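PDB 6V73: beta-lactamase II from Erythrobacter litoralis, which probably hydrolyses beta-lactam antibiotics to substituted beta-amino acids, as a zinc-dependent class B metallo-beta-lactamase. Local coordinates for residues L64-W69 with V93-H98. Numbering follows the deposited sequence.
With ZN (zinc ion), chain B.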
loop_
_atom_site.group_PDB
_atom_site.type_symbol
_atom_site.label_atom_id
_atom_site.label_comp_id
_atom_site.label_asym_id
_atom_site.label_seq_id
_atom_site.Cartn_x
_atom_site.Cartn_y
_atom_site.Cartn_z
ATOM N N LEU A 64 3.714 -1.194 26.628
ATOM C CA LEU A 64 3.694 -0.587 25.303
ATOM C C LEU A 64 2.939 -1.511 24.355
ATOM O O LEU A 64 3.290 -2.687 24.216
ATOM C CB LEU A 64 5.115 -0.330 24.797
ATOM C CG LEU A 64 5.224 0.202 23.364
ATOM C CD1 LEU A 64 4.570 1.584 23.224
ATOM C CD2 LEU A 64 6.669 0.239 22.865
ATOM N N VAL A 65 1.897 -0.998 23.720
ATOM C CA VAL A 65 1.207 -1.739 22.668
ATOM C C VAL A 65 1.659 -1.166 21.335
ATOM O O VAL A 65 1.350 -0.014 21.011
ATOM C CB VAL A 65 -0.319 -1.686 22.811
ATOM C CG1 VAL A 65 -0.957 -2.537 21.717
ATOM C CG2 VAL A 65 -0.743 -2.198 24.177
ATOM N N ASP A 66 2.410 -1.977 20.588
ATOM C CA ASP A 66 2.946 -1.685 19.261
ATOM C C ASP A 66 4.101 -0.687 19.274
ATOM O O ASP A 66 4.138 0.235 20.102
ATOM C CB ASP A 66 1.827 -1.211 18.335
ATOM C CG ASP A 66 0.957 -2.377 17.852
ATOM O OD1 ASP A 66 -0.247 -2.178 17.589
ATOM O OD2 ASP A 66 1.480 -3.515 17.773
ATOM N N THR A 67 5.066 -0.892 18.376
ATOM C CA THR A 67 6.157 0.054 18.206
ATOM C C THR A 67 5.713 1.178 17.273
ATOM O O THR A 67 4.582 1.214 16.796
ATOM C CB THR A 67 7.409 -0.641 17.670
ATOM O OG1 THR A 67 7.240 -0.959 16.283
ATOM C CG2 THR A 67 7.703 -1.912 18.447
ATOM N N ALA A 68 6.587 2.141 17.044
ATOM C CA ALA A 68 6.334 3.120 15.998
ATOM C C ALA A 68 6.821 2.539 14.674
ATOM O O ALA A 68 7.161 1.354 14.588
ATOM C CB ALA A 68 7.013 4.442 16.338
ATOM N N TRP A 69 6.896 3.364 13.625
ATOM C CA TRP A 69 7.337 2.834 12.333
ATOM C C TRP A 69 8.822 2.464 12.335
ATOM O O TRP A 69 9.216 1.529 11.634
ATOM C CB TRP A 69 7.076 3.841 11.210
ATOM C CG TRP A 69 5.633 4.098 10.850
ATOM C CD1 TRP A 69 4.817 5.071 11.360
ATOM C CD2 TRP A 69 4.863 3.411 9.852
ATOM N NE1 TRP A 69 3.575 5.008 10.765
ATOM C CE2 TRP A 69 3.576 4.000 9.835
ATOM C CE3 TRP A 69 5.130 2.344 8.984
ATOM C CZ2 TRP A 69 2.549 3.553 8.980
ATOM C CZ3 TRP A 69 4.096 1.897 8.121
ATOM C CH2 TRP A 69 2.830 2.513 8.127
ATOM N N VAL A 93 3.879 -5.491 23.645
ATOM C CA VAL A 93 3.218 -6.491 22.816
ATOM C C VAL A 93 2.909 -5.856 21.468
ATOM O O VAL A 93 2.554 -4.674 21.401
ATOM C CB VAL A 93 1.938 -7.042 23.486
ATOM C CG1 VAL A 93 1.001 -5.915 23.881
ATOM C CG2 VAL A 93 1.236 -8.044 22.570
ATOM N N VAL A 94 3.077 -6.627 20.392
ATOM C CA VAL A 94 2.897 -6.132 19.031
ATOM C C VAL A 94 1.773 -6.915 18.368
ATOM O O VAL A 94 1.624 -8.118 18.600
ATOM C CB VAL A 94 4.209 -6.221 18.218
ATOM C CG1 VAL A 94 5.271 -5.287 18.817
ATOM C CG2 VAL A 94 4.726 -7.644 18.182
ATOM N N THR A 95 0.968 -6.229 17.552
ATOM C CA THR A 95 -0.301 -6.806 17.123
ATOM C C THR A 95 -0.239 -7.560 15.797
ATOM O O THR A 95 -1.209 -8.249 15.471
ATOM C CB THR A 95 -1.391 -5.728 17.057
ATOM O OG1 THR A 95 -0.882 -4.527 16.468
ATOM C CG2 THR A 95 -1.836 -5.395 18.466
ATOM N N HIS A 96 0.864 -7.453 15.032
ATOM C CA HIS A 96 1.202 -8.369 13.938
ATOM C C HIS A 96 2.492 -7.935 13.245
ATOM O O HIS A 96 3.060 -6.886 13.567
ATOM C CB HIS A 96 0.086 -8.483 12.886
ATOM C CG HIS A 96 -0.250 -7.189 12.216
ATOM N ND1 HIS A 96 -1.047 -6.234 12.806
ATOM C CD2 HIS A 96 0.095 -6.695 11.002
ATOM C CE1 HIS A 96 -1.175 -5.205 11.984
ATOM N NE2 HIS A 96 -0.493 -5.462 10.883
ATOM N N ALA A 97 2.945 -8.726 12.269
ATOM C CA ALA A 97 4.275 -8.556 11.678
ATOM C C ALA A 97 4.211 -7.629 10.464
ATOM O O ALA A 97 4.462 -8.021 9.328
ATOM C CB ALA A 97 4.866 -9.906 11.295
ATOM N N HIS A 98 3.891 -6.367 10.726
ATOM C CA HIS A 98 4.021 -5.319 9.718
ATOM C C HIS A 98 4.814 -4.177 10.327
ATOM O O HIS A 98 4.908 -4.041 11.552
ATOM C CB HIS A 98 2.661 -4.783 9.202
ATOM C CG HIS A 98 2.034 -5.626 8.136
ATOM N ND1 HIS A 98 0.715 -5.487 7.764
ATOM C CD2 HIS A 98 2.546 -6.616 7.357
ATOM C CE1 HIS A 98 0.435 -6.358 6.809
ATOM N NE2 HIS A 98 1.528 -7.058 6.544
HETATM ZN ZN ZN B . -0.640 -4.450 8.992
#
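Asp66 OD2 takes the backbone N-H of Thr95 on its syn lone pair (OD2 to N 2.8 Å, angle at the hydrogen 144°); a second bond, from the Thr95 hydroxyl to Asp66 OD1, is doubtful. A chi1 of -77° puts Asp66 CG anti to the carbonyl carbon and turns the carboxylate toward segment 93-98, where the side chain crosses that of Thr95 at about a right angle. Upstream, strands 61-65 and 89-93 run parallel, and the pairing carries one step past Val65 to Asp66: Val93 N binds Leu64 O at 2.9 Å, and Asp66 N binds Val93 O at 2.8 Å. Val65 and Val93 point the same way from this sheet, CG2 of the former 4.1 Å from CG1 of the latter. The two strands are joined through helix 71-85, a right-handed beta-alpha-beta crossover of the metallo-beta-lactamase fold. The loop after strand 89-93 begins the HxHxD motif with His96 and His98, and its aspartate, Asp100, follows in helix 99-102. Thr95, held by Asp66, directly precedes His96. His96 NE2 and His98 ND1 each hold the zinc ion at 2.1 Å, with His165 as a further ligand. His98 NE2 is hydrogen-bonded to the carboxylate of Asp199.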